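Local atomic coordinates of 2-oxoglutarate dehydrogenase E3 component (Thermus thermophilus, PDB entry 2YQU), a protein that probably catalyses the NAD(+)-dependent reoxidation of protein-bound dihydrolipoyl groups to lipoyl groups, with one FAD bound per subunit. Residues 362-367 against 390-395; 166-171 against 252-257; 16-21 against 102-107; 374-379 against 435-440; 347-352 against 413-418. All blocks are in the same frame, centred on the assembly; numbering follows the deposited sequence.

In the fold
From the N terminus, contact 3 is the first to close: helix 11-22 meets the end of helix 77-102 and the approach to strand 105-108 in the FAD-binding part. Contact 2 follows in series, pairing strands 169-173 and 255-258 of the probable NAD-binding part. The other three contacts lie in the dimerisation domain and interlock. Contact 5 opens at strand 345-350 and closes on helix 407-419; contact 1, between strands 363-369 and 385-391 of the same sheet, is nested within that loop. Contact 4 opens inside contact 1 and closes beyond contact 5, crossing both. Contacts 4 and 5 touch, S438 CB lying 3.8 Å from E413 OE1, and contacts 3, 4 and 5 reach the second subunit.

Contact 1. Residues 362-367 against 390-395; sequences PYKVGK and AHAKTD
K364 and D395 meet with their side chains at about a right angle, and NZ of K364 forms a salt bridge with OD2 of D395 at 2.9 Å, approaching from above the carboxylate plane. The lysine chain leaves with CG beside the backbone N (chi1 -41°), passing A392, whose CA is 3.9 Å from that CG. A bend at chi3 (-82°) then brings CE to 3.5 Å from O of H391 and aims the ammonium at the acid. NZ has further partners: a water that it shares with O of A392, and O of W449. The second oxygen of D395, OD1, accepts N of E425, which anchors the carboxylate to helix 424-429. They flank an antiparallel pairing in the sheet of the dimerisation domain, where strand 363-369 is an outermost strand of that sheet within the chain. K364 and A390 form its hydrogen-bonded pair, with N of K364 2.8 Å from O of A390, whereas Y363 and H391 are a non-hydrogen-bonded pair whose side chains diverge. O of P362 lies over the centre of one face of the H391 ring, 3.9 Å above its plane. The same oxygen accepts N of A392 at 3.0 Å, the donor standing above the carbonyl plane. ND1 of H391 takes N of K393 at 3.2 Å, tilted 19° from the ring plane, which steadies the ring. CB of P362 also rests 3.8 Å from CB of A392.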
# COMPACT_ATOMS: atom_id res chain seq x y z
N PRO A 362 26.60 -10.59 9.82
CA PRO A 362 26.00 -11.87 9.43
C PRO A 362 24.48 -11.74 9.36
O PRO A 362 23.89 -11.16 10.28
CB PRO A 362 26.40 -12.80 10.57
CG PRO A 362 26.51 -11.92 11.76
CD PRO A 362 26.98 -10.58 11.24
N TYR A 363 23.87 -12.22 8.28
CA TYR A 363 22.43 -12.08 8.10
C TYR A 363 21.75 -13.29 7.47
O TYR A 363 22.40 -14.18 6.90
CB TYR A 363 22.12 -10.81 7.27
CG TYR A 363 22.66 -10.84 5.85
CD1 TYR A 363 21.84 -11.16 4.78
CD2 TYR A 363 23.99 -10.55 5.59
CE1 TYR A 363 22.33 -11.19 3.49
CE2 TYR A 363 24.50 -10.59 4.30
CZ TYR A 363 23.66 -10.90 3.25
OH TYR A 363 24.14 -10.93 1.96
N LYS A 364 20.43 -13.31 7.62
CA LYS A 364 19.56 -14.28 6.98
C LYS A 364 18.71 -13.57 5.94
O LYS A 364 18.34 -12.40 6.11
CB LYS A 364 18.65 -14.96 8.01
CG LYS A 364 19.34 -15.31 9.32
CD LYS A 364 18.35 -15.82 10.36
CE LYS A 364 17.64 -14.68 11.08
NZ LYS A 364 16.67 -15.17 12.10
N VAL A 365 18.40 -14.28 4.86
CA VAL A 365 17.61 -13.77 3.76
C VAL A 365 16.27 -14.50 3.75
O VAL A 365 16.22 -15.74 3.78
CB VAL A 365 18.33 -13.99 2.42
CG1 VAL A 365 17.44 -13.63 1.24
CG2 VAL A 365 19.65 -13.18 2.38
N GLY A 366 15.19 -13.73 3.73
CA GLY A 366 13.85 -14.25 3.54
C GLY A 366 13.25 -13.61 2.30
O GLY A 366 13.30 -12.40 2.15
N LYS A 367 12.68 -14.42 1.42
CA LYS A 367 12.18 -13.92 0.15
C LYS A 367 10.84 -14.59 -0.18
O LYS A 367 10.71 -15.81 -0.09
CB LYS A 367 13.20 -14.19 -0.96
CG LYS A 367 12.87 -13.59 -2.30
CD LYS A 367 14.11 -13.53 -3.18
CE LYS A 367 13.77 -13.56 -4.65
NZ LYS A 367 15.02 -13.65 -5.47
N ALA A 390 17.67 -10.03 7.83
CA ALA A 390 17.63 -9.96 9.29
C ALA A 390 18.95 -10.43 9.90
O ALA A 390 19.60 -11.32 9.38
CB ALA A 390 16.49 -10.79 9.83
N HIS A 391 19.33 -9.84 11.03
CA HIS A 391 20.58 -10.19 11.67
C HIS A 391 20.55 -11.67 12.07
O HIS A 391 19.57 -12.15 12.63
CB HIS A 391 20.83 -9.30 12.88
CG HIS A 391 22.25 -9.29 13.34
ND1 HIS A 391 22.79 -10.31 14.09
CD2 HIS A 391 23.25 -8.40 13.13
CE1 HIS A 391 24.06 -10.05 14.34
NE2 HIS A 391 24.36 -8.89 13.77
N ALA A 392 21.63 -12.39 11.79
CA ALA A 392 21.70 -13.83 12.01
C ALA A 392 21.57 -14.22 13.48
O ALA A 392 21.07 -15.29 13.80
CB ALA A 392 23.00 -14.38 11.43
N LYS A 393 22.01 -13.35 14.37
CA LYS A 393 21.99 -13.63 15.79
C LYS A 393 20.78 -13.03 16.51
O LYS A 393 20.13 -13.72 17.29
CB LYS A 393 23.28 -13.14 16.44
CG LYS A 393 23.44 -13.56 17.89
CD LYS A 393 24.81 -13.16 18.44
CE LYS A 393 25.08 -13.80 19.80
NZ LYS A 393 25.31 -12.75 20.84
N THR A 394 20.48 -11.75 16.25
CA THR A 394 19.43 -11.03 17.00
C THR A 394 18.05 -11.05 16.33
O THR A 394 17.06 -10.68 16.95
CB THR A 394 19.82 -9.56 17.22
OG1 THR A 394 19.92 -8.89 15.96
CG2 THR A 394 21.21 -9.43 17.85
N ASP A 395 18.01 -11.46 15.07
CA ASP A 395 16.81 -11.41 14.24
C ASP A 395 16.32 -9.99 13.93
O ASP A 395 15.23 -9.80 13.39
CB ASP A 395 15.67 -12.23 14.87
CG ASP A 395 14.60 -12.58 13.86
OD1 ASP A 395 13.40 -12.44 14.20
OD2 ASP A 395 14.87 -12.97 12.71
O HOH W 1 18.35 -15.43 14.32

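Contact 2. Residues 166-171 against 252-257; sequences VPKRLI and EADRVL
Strands 169-171 and 255-257 run parallel, their short axes 4.9 Å apart at closest and 24° from each other, with N of L257 2.8 Å from O of I171. Before the pairing becomes regular, O of R169 accepts N of D254 and, weakly, N of R255. D254 returns a bond from its side chain: OD1 uses its anti lone pair to take N of R169 at 2.9 Å. A water links this OD1 to NE of R169 and NZ of K168. The R169 guanidinium lies with one face against O of E252, 3.3 Å above the plane and over its centre. A bend at chi3 (-68°) helps lay the group there, while the E252 carboxylate stays beyond salt-bridge distance. On one side of the sheet, CD1 of I171 packs 3.7 Å from CB of A253. On the other, CD1 of L170 lies 4.0 Å from CB of R255, whose guanidinium reaches away to O of E152 and to E165. Here the chain passes from antiparallel strand 250-253 into strand 255-258 of a parallel sheet, and L257 packs on L182 of helix 177-188 and beside G179, consistent with a Rossmann-type NAD-binding domain.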
# COMPACT_ATOMS: atom_id res chain seq x y z
N VAL A 166 5.28 13.45 -28.23
CA VAL A 166 6.00 12.24 -27.87
C VAL A 166 7.20 12.10 -28.82
O VAL A 166 7.03 12.13 -30.04
CB VAL A 166 5.10 11.00 -27.97
CG1 VAL A 166 5.88 9.75 -27.58
CG2 VAL A 166 3.87 11.17 -27.10
N PRO A 167 8.40 11.97 -28.27
CA PRO A 167 9.59 11.78 -29.11
C PRO A 167 9.55 10.40 -29.75
O PRO A 167 9.35 9.41 -29.05
CB PRO A 167 10.75 11.90 -28.13
CG PRO A 167 10.18 11.56 -26.81
CD PRO A 167 8.74 11.98 -26.83
N LYS A 168 9.73 10.32 -31.07
CA LYS A 168 9.78 9.03 -31.73
C LYS A 168 10.91 8.19 -31.14
O LYS A 168 10.73 7.00 -30.89
CB LYS A 168 9.93 9.17 -33.25
CG LYS A 168 9.82 7.85 -33.99
CD LYS A 168 9.81 8.03 -35.51
CE LYS A 168 10.51 6.87 -36.21
NZ LYS A 168 12.00 7.01 -36.15
N ARG A 169 12.06 8.82 -30.91
CA ARG A 169 13.20 8.18 -30.27
C ARG A 169 13.70 9.06 -29.12
O ARG A 169 13.93 10.25 -29.30
CB ARG A 169 14.33 7.94 -31.29
CG ARG A 169 14.00 6.87 -32.34
CD ARG A 169 15.19 6.46 -33.22
NE ARG A 169 15.64 7.52 -34.11
CZ ARG A 169 16.74 7.47 -34.87
NH1 ARG A 169 17.54 6.40 -34.85
NH2 ARG A 169 17.06 8.50 -35.64
N LEU A 170 13.82 8.48 -27.94
CA LEU A 170 14.36 9.16 -26.77
C LEU A 170 15.56 8.37 -26.25
O LEU A 170 15.47 7.16 -26.10
CB LEU A 170 13.29 9.26 -25.67
CG LEU A 170 13.76 9.76 -24.30
CD1 LEU A 170 14.24 11.20 -24.41
CD2 LEU A 170 12.63 9.65 -23.30
N ILE A 171 16.68 9.04 -26.02
CA ILE A 171 17.81 8.42 -25.33
C ILE A 171 17.90 9.06 -23.96
O ILE A 171 17.90 10.28 -23.83
CB ILE A 171 19.13 8.62 -26.11
CG1 ILE A 171 19.07 7.89 -27.45
CG2 ILE A 171 20.32 8.12 -25.28
CD1 ILE A 171 20.17 8.29 -28.41
N GLU A 252 21.39 8.32 -32.65
CA GLU A 252 20.59 9.49 -32.99
C GLU A 252 19.22 9.34 -32.35
O GLU A 252 18.69 8.24 -32.27
CB GLU A 252 20.46 9.62 -34.51
CG GLU A 252 21.55 10.48 -35.13
CD GLU A 252 21.69 10.29 -36.63
OE1 GLU A 252 22.81 10.51 -37.15
OE2 GLU A 252 20.69 9.92 -37.28
N ALA A 253 18.66 10.46 -31.91
CA ALA A 253 17.31 10.50 -31.35
C ALA A 253 16.68 11.88 -31.52
O ALA A 253 17.35 12.85 -31.88
CB ALA A 253 17.35 10.10 -29.88
N ASP A 254 15.38 11.97 -31.28
CA ASP A 254 14.66 13.24 -31.35
C ASP A 254 14.91 14.11 -30.13
O ASP A 254 14.94 15.34 -30.21
CB ASP A 254 13.16 12.98 -31.50
CG ASP A 254 12.83 12.23 -32.75
OD1 ASP A 254 12.68 10.99 -32.68
OD2 ASP A 254 12.72 12.80 -33.86
N ARG A 255 15.04 13.47 -28.98
CA ARG A 255 15.39 14.13 -27.73
C ARG A 255 16.39 13.25 -26.99
O ARG A 255 16.35 12.03 -27.09
CB ARG A 255 14.15 14.34 -26.83
CG ARG A 255 12.97 14.98 -27.49
CD ARG A 255 13.09 16.48 -27.72
NE ARG A 255 11.94 17.00 -28.46
CZ ARG A 255 11.84 18.23 -28.94
NH1 ARG A 255 12.83 19.11 -28.78
NH2 ARG A 255 10.75 18.60 -29.61
N VAL A 256 17.28 13.89 -26.24
CA VAL A 256 18.18 13.18 -25.35
C VAL A 256 18.04 13.79 -23.97
O VAL A 256 18.18 15.00 -23.81
CB VAL A 256 19.64 13.25 -25.82
CG1 VAL A 256 20.58 12.63 -24.79
CG2 VAL A 256 19.80 12.58 -27.17
N LEU A 257 17.74 12.95 -22.98
CA LEU A 257 17.64 13.38 -21.59
C LEU A 257 18.96 13.09 -20.90
O LEU A 257 19.37 11.95 -20.79
CB LEU A 257 16.50 12.65 -20.87
CG LEU A 257 16.43 12.77 -19.33
CD1 LEU A 257 16.41 14.21 -18.89
CD2 LEU A 257 15.20 12.05 -18.79
O HOH W 2 13.31 9.47 -34.72

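Contact 3. Residues 16-21 against 102-107; sequences AAIRAA and NGIARH
I104 reaches from just past a helix end into the side of helix 11-22. Its CB points at that helix, and with CG1 beside the backbone N (chi1 -69°) the longer branch is sent in while CG2 takes no part across the contact. CG1 lies 4.2 Å from CB of A21 and passes near O of A17. The tip, CD1, touches O of A17 at 3.5 Å, CB of A17 at 3.9 Å and CG1 of I18 at 4.1 Å. The methyl therefore rests against a carbonyl already engaged in the helix, as A21 N bonds it. I18 and I104 cross at about a right angle. Two residues before I104, N102 lies against the same helix: its CB is 3.9 Å from CB of A21, and its ND2 is 3.7 Å from CG2 of I18. That amide nitrogen makes its hydrogen bond to O of L98 in the preceding helix, so it offers I18 packing alone. G103, with positive phi (71°), carries a Schellman motif at the helix end, and the chain turns so that I104 faces A17. The contact belongs to the FAD-binding, Rossmann-type part, where helix 11-22 follows strand 2-7. A17 and I104 both pack on V29 of strand 27-31, A16 and A20 meet V321 of helix 310-326, and I453 of the second subunit touches I18.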
# COMPACT_ATOMS: atom_id res chain seq x y z
N ALA A 16 10.95 22.36 7.49
CA ALA A 16 11.69 22.89 8.62
C ALA A 16 11.01 24.15 9.14
O ALA A 16 10.86 24.33 10.36
CB ALA A 16 13.11 23.18 8.24
N ALA A 17 10.61 25.03 8.22
CA ALA A 17 10.01 26.31 8.59
C ALA A 17 8.71 26.12 9.36
O ALA A 17 8.52 26.75 10.40
CB ALA A 17 9.79 27.19 7.35
N ILE A 18 7.84 25.21 8.89
CA ILE A 18 6.57 24.91 9.57
C ILE A 18 6.84 24.31 10.96
O ILE A 18 6.24 24.73 11.93
CB ILE A 18 5.67 23.97 8.72
CG1 ILE A 18 5.23 24.65 7.43
CG2 ILE A 18 4.45 23.51 9.53
CD1 ILE A 18 4.69 23.68 6.38
N ARG A 19 7.74 23.34 11.05
CA ARG A 19 8.08 22.76 12.34
C ARG A 19 8.65 23.80 13.31
O ARG A 19 8.30 23.80 14.50
CB ARG A 19 9.07 21.61 12.18
CG ARG A 19 9.32 20.83 13.46
CD ARG A 19 8.08 20.11 13.99
NE ARG A 19 8.34 19.55 15.32
CZ ARG A 19 7.51 19.58 16.35
NH1 ARG A 19 6.32 20.17 16.28
NH2 ARG A 19 7.88 19.01 17.49
N ALA A 20 9.52 24.66 12.80
CA ALA A 20 10.12 25.73 13.60
C ALA A 20 9.03 26.65 14.17
O ALA A 20 9.06 26.99 15.36
CB ALA A 20 11.13 26.52 12.77
N ALA A 21 8.08 27.03 13.32
CA ALA A 21 6.93 27.82 13.77
C ALA A 21 6.16 27.10 14.87
O ALA A 21 5.78 27.71 15.86
CB ALA A 21 6.01 28.14 12.60
N ASN A 102 0.97 29.42 9.51
CA ASN A 102 1.98 29.26 10.55
C ASN A 102 2.78 30.55 10.83
O ASN A 102 3.68 30.54 11.67
CB ASN A 102 2.95 28.13 10.19
CG ASN A 102 2.34 26.75 10.43
OD1 ASN A 102 2.27 26.30 11.57
ND2 ASN A 102 1.88 26.10 9.36
N GLY A 103 2.43 31.63 10.14
CA GLY A 103 3.03 32.94 10.38
C GLY A 103 4.48 33.05 9.94
O GLY A 103 5.28 33.78 10.53
N ILE A 104 4.81 32.33 8.88
CA ILE A 104 6.15 32.31 8.32
C ILE A 104 6.28 33.41 7.27
O ILE A 104 5.46 33.49 6.35
CB ILE A 104 6.42 30.92 7.71
CG1 ILE A 104 6.52 29.88 8.83
CG2 ILE A 104 7.71 30.92 6.88
CD1 ILE A 104 6.27 28.47 8.36
N ALA A 105 7.27 34.27 7.46
CA ALA A 105 7.55 35.35 6.52
C ALA A 105 8.32 34.79 5.33
O ALA A 105 9.19 33.94 5.49
CB ALA A 105 8.35 36.42 7.19
N ARG A 106 7.99 35.27 4.14
CA ARG A 106 8.63 34.80 2.92
C ARG A 106 9.24 35.97 2.16
O ARG A 106 8.62 37.02 2.02
CB ARG A 106 7.61 34.06 2.06
CG ARG A 106 8.22 33.37 0.85
CD ARG A 106 8.10 34.18 -0.42
NE ARG A 106 9.05 33.77 -1.45
CZ ARG A 106 8.73 33.16 -2.59
NH1 ARG A 106 7.48 32.84 -2.88
NH2 ARG A 106 9.68 32.87 -3.45
N HIS A 107 10.46 35.76 1.68
CA HIS A 107 11.19 36.73 0.86
C HIS A 107 11.50 36.07 -0.48
O HIS A 107 11.91 34.92 -0.52
CB HIS A 107 12.50 37.13 1.53
CG HIS A 107 12.33 37.65 2.92
ND1 HIS A 107 12.41 38.99 3.22
CD2 HIS A 107 12.09 37.01 4.09
CE1 HIS A 107 12.22 39.16 4.52
NE2 HIS A 107 12.02 37.97 5.06

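Contact 4. Residues 374-379 against 435-440; sequences GRARAM and PSLSEI
The guanidinium of R375 receives O of P435 at its edge, near its plane: NH2 donates to that oxygen at 2.8 Å, in the carbonyl plane and on a lone pair, with the acceptor tilted 21° from the guanidinium. Its other nitrogens turn to the second subunit, NE to E53 and NH1 to E345, so bonds from three nitrogens hold the flat group in this dimerisation-domain interface. R375 thus spans helix 374-379, the turn leading into helix 438-449 and the partner chain. With CG anti to the backbone N and a bend at chi2 (62°), the aliphatic part lies along the turn, and CD comes 3.3 Å from O of P435. A leucine in place of R375 is likely to leave that carbonyl without its side-chain donor and E53 and E345 of the second subunit without this salt-bridge partner. P435, which follows a cis peptide bond, also touches a bound FAD. The side-chain contacts beyond the arginine are apolar: L437 and M379 meet tip to tip, CE of M379 lying 3.8 Å from CD1 of L437, and CD2 of L437 rests 3.9 Å from CB of A376. E439 bonds H434, the predicted proton acceptor, through OE1, and both line a carbonate site. OE2 of E439 accepts N of S436 at 2.9 Å. A water donates to that same OE2 at 2.7 Å and accepts N of R375 at 3.2 Å.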
# COMPACT_ATOMS: atom_id res chain seq x y z
N GLY A 374 -1.94 -14.42 -3.38
CA GLY A 374 -3.32 -14.48 -3.82
C GLY A 374 -3.79 -13.17 -4.43
O GLY A 374 -4.34 -13.14 -5.52
N ARG A 375 -3.52 -12.07 -3.73
CA ARG A 375 -3.92 -10.75 -4.20
C ARG A 375 -3.22 -10.38 -5.51
O ARG A 375 -3.85 -9.87 -6.42
CB ARG A 375 -3.64 -9.70 -3.13
CG ARG A 375 -4.20 -8.33 -3.43
CD ARG A 375 -5.73 -8.27 -3.56
NE ARG A 375 -6.23 -6.91 -3.74
CZ ARG A 375 -6.33 -6.00 -2.77
NH1 ARG A 375 -6.79 -4.79 -3.05
NH2 ARG A 375 -5.98 -6.28 -1.53
N ALA A 376 -1.92 -10.64 -5.61
CA ALA A 376 -1.17 -10.35 -6.84
C ALA A 376 -1.76 -11.12 -8.01
O ALA A 376 -1.96 -10.57 -9.08
CB ALA A 376 0.29 -10.67 -6.67
N ARG A 377 -2.03 -12.40 -7.80
CA ARG A 377 -2.67 -13.24 -8.81
C ARG A 377 -3.99 -12.61 -9.25
O ARG A 377 -4.28 -12.53 -10.45
CB ARG A 377 -2.95 -14.65 -8.27
CG ARG A 377 -1.74 -15.55 -7.98
CD ARG A 377 -1.99 -16.61 -6.88
NE ARG A 377 -1.09 -17.77 -6.93
CZ ARG A 377 -0.88 -18.63 -5.92
NH1 ARG A 377 -0.03 -19.64 -6.09
NH2 ARG A 377 -1.50 -18.49 -4.75
N ALA A 378 -4.80 -12.19 -8.28
CA ALA A 378 -6.10 -11.61 -8.56
C ALA A 378 -5.99 -10.36 -9.44
O ALA A 378 -6.82 -10.15 -10.32
CB ALA A 378 -6.82 -11.28 -7.25
N MET A 379 -4.95 -9.56 -9.21
CA MET A 379 -4.67 -8.35 -10.00
C MET A 379 -4.14 -8.62 -11.41
O MET A 379 -4.09 -7.71 -12.24
CB MET A 379 -3.61 -7.48 -9.31
CG MET A 379 -4.01 -6.86 -8.03
SD MET A 379 -2.53 -6.34 -7.13
CE MET A 379 -3.29 -5.67 -5.68
N PRO A 435 -7.14 -10.84 1.28
CA PRO A 435 -5.89 -10.99 0.53
C PRO A 435 -5.29 -9.61 0.24
O PRO A 435 -5.99 -8.75 -0.27
CB PRO A 435 -6.35 -11.64 -0.78
CG PRO A 435 -7.84 -11.35 -0.88
CD PRO A 435 -8.29 -10.68 0.38
N SER A 436 -4.02 -9.42 0.57
CA SER A 436 -3.37 -8.14 0.33
C SER A 436 -1.91 -8.34 -0.01
O SER A 436 -1.31 -9.36 0.34
CB SER A 436 -3.50 -7.24 1.56
OG SER A 436 -2.66 -7.68 2.60
N LEU A 437 -1.34 -7.36 -0.70
CA LEU A 437 0.06 -7.40 -1.07
C LEU A 437 0.96 -7.37 0.17
O LEU A 437 2.07 -7.88 0.11
CB LEU A 437 0.40 -6.24 -2.04
CG LEU A 437 -0.25 -6.34 -3.43
CD1 LEU A 437 0.14 -5.13 -4.25
CD2 LEU A 437 0.12 -7.61 -4.18
N SER A 438 0.46 -6.82 1.29
CA SER A 438 1.23 -6.79 2.55
C SER A 438 1.57 -8.19 3.05
O SER A 438 2.57 -8.37 3.73
CB SER A 438 0.48 -6.02 3.66
OG SER A 438 -0.63 -6.76 4.13
N GLU A 439 0.77 -9.18 2.70
CA GLU A 439 1.09 -10.55 3.06
C GLU A 439 2.40 -11.05 2.43
O GLU A 439 3.00 -11.99 2.93
CB GLU A 439 -0.04 -11.49 2.68
CG GLU A 439 -1.35 -11.23 3.40
CD GLU A 439 -2.45 -12.13 2.87
OE1 GLU A 439 -2.81 -13.09 3.58
OE2 GLU A 439 -2.92 -11.89 1.73
N ILE A 440 2.82 -10.44 1.31
CA ILE A 440 4.12 -10.77 0.71
C ILE A 440 5.25 -10.37 1.66
O ILE A 440 6.22 -11.11 1.85
CB ILE A 440 4.28 -10.09 -0.66
CG1 ILE A 440 3.18 -10.56 -1.63
CG2 ILE A 440 5.69 -10.35 -1.25
CD1 ILE A 440 3.07 -9.72 -2.87
O HOH W 3 -3.12 -13.01 -0.72

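Contact 5. Residues 347-352 against 413-418; sequences AAVGYT and EAALAL
V349 meets helix 413-418 with both its methyls, and L418 answers through CD1, the two side chains tip to tip. The apolar contacts are few and close: CD1 of L418 lies 3.6 Å from CG1 and 3.7 Å from CG2 of V349, set against both branches. CG1 also approaches CB of A414 at 4.2 Å, and CG2 approaches CB of A415 at 4.1 Å. The valine takes a torsion that places CG1 between its backbone N and carbonyl carbon (chi1 65°), which presents both branches to the helix at once. With an alanine here, L418 CD1 would probably lose its nearest neighbours on the strand, and a gap would open between strand and helix. On the strand side, backbone atoms join in at G350, whose N is 4.1 Å from CD1 of L418. A side chain there would point into that methyl, and the positive phi of G350 (68°) also favours glycine. Polar bonds of these residues point elsewhere: V349 pairs through its backbone with V400, and OE2 of E413 bonds NE2 of H432. Helix 407-419 lies over the antiparallel sheet of the dimerisation domain; the axis of 413-418 passes 8.6 Å from that of 347-350, at 8° to it, while E413, L416 and A417 pack against the second subunit. With apolar contacts and no polar bond between the segments, the match of shapes probably does most to seat the helix here.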
# COMPACT_ATOMS: atom_id res chain seq x y z
N ALA A 347 11.93 -0.77 -4.75
CA ALA A 347 12.22 -0.08 -3.49
C ALA A 347 13.30 -0.72 -2.62
O ALA A 347 13.60 -1.90 -2.73
CB ALA A 347 10.94 0.09 -2.69
N ALA A 348 13.86 0.11 -1.74
CA ALA A 348 14.86 -0.30 -0.77
C ALA A 348 14.69 0.49 0.51
O ALA A 348 14.40 1.67 0.50
CB ALA A 348 16.25 -0.07 -1.32
N VAL A 349 14.87 -0.19 1.63
CA VAL A 349 14.94 0.47 2.91
C VAL A 349 15.97 -0.26 3.78
O VAL A 349 16.12 -1.48 3.70
CB VAL A 349 13.55 0.59 3.60
CG1 VAL A 349 12.99 -0.76 3.94
CG2 VAL A 349 13.63 1.48 4.84
N GLY A 350 16.70 0.50 4.59
CA GLY A 350 17.77 -0.05 5.39
C GLY A 350 18.92 -0.49 4.51
O GLY A 350 19.11 0.04 3.41
N TYR A 351 19.68 -1.47 4.98
CA TYR A 351 20.91 -1.88 4.31
C TYR A 351 20.63 -2.88 3.19
O TYR A 351 19.76 -3.74 3.32
CB TYR A 351 21.88 -2.51 5.31
CG TYR A 351 22.53 -1.51 6.26
CD1 TYR A 351 22.47 -1.69 7.64
CD2 TYR A 351 23.20 -0.40 5.76
CE1 TYR A 351 23.07 -0.77 8.50
CE2 TYR A 351 23.80 0.51 6.61
CZ TYR A 351 23.73 0.32 7.98
OH TYR A 351 24.32 1.24 8.82
N THR A 352 21.40 -2.77 2.11
CA THR A 352 21.42 -3.79 1.07
C THR A 352 22.30 -4.94 1.52
O THR A 352 23.08 -4.81 2.45
CB THR A 352 21.97 -3.24 -0.26
OG1 THR A 352 23.33 -2.83 -0.08
CG2 THR A 352 21.22 -1.99 -0.73
N GLU A 413 5.24 -0.18 5.41
CA GLU A 413 5.23 -0.98 6.62
C GLU A 413 6.63 -1.45 7.05
O GLU A 413 6.93 -1.52 8.25
CB GLU A 413 4.33 -2.19 6.41
CG GLU A 413 3.98 -2.93 7.69
CD GLU A 413 3.34 -4.26 7.42
OE1 GLU A 413 2.71 -4.42 6.36
OE2 GLU A 413 3.48 -5.14 8.29
N ALA A 414 7.46 -1.78 6.07
CA ALA A 414 8.83 -2.22 6.32
C ALA A 414 9.67 -1.10 6.93
O ALA A 414 10.46 -1.34 7.85
CB ALA A 414 9.48 -2.71 5.03
N ALA A 415 9.47 0.10 6.41
CA ALA A 415 10.15 1.27 6.93
C ALA A 415 9.75 1.51 8.39
O ALA A 415 10.62 1.79 9.23
CB ALA A 415 9.86 2.48 6.06
N LEU A 416 8.46 1.38 8.68
CA LEU A 416 7.96 1.49 10.05
C LEU A 416 8.59 0.44 10.93
O LEU A 416 9.03 0.75 12.03
CB LEU A 416 6.44 1.38 10.14
CG LEU A 416 5.84 1.69 11.52
CD1 LEU A 416 6.11 3.14 11.90
CD2 LEU A 416 4.36 1.39 11.56
N ALA A 417 8.63 -0.80 10.45
CA ALA A 417 9.23 -1.88 11.23
C ALA A 417 10.70 -1.56 11.57
O ALA A 417 11.12 -1.74 12.72
CB ALA A 417 9.11 -3.20 10.50
N LEU A 418 11.44 -1.03 10.60
CA LEU A 418 12.84 -0.62 10.83
C LEU A 418 12.94 0.52 11.85
O LEU A 418 13.83 0.50 12.71
CB LEU A 418 13.49 -0.20 9.50
CG LEU A 418 14.09 -1.41 8.79
CD1 LEU A 418 14.11 -1.24 7.29
CD2 LEU A 418 15.49 -1.68 9.31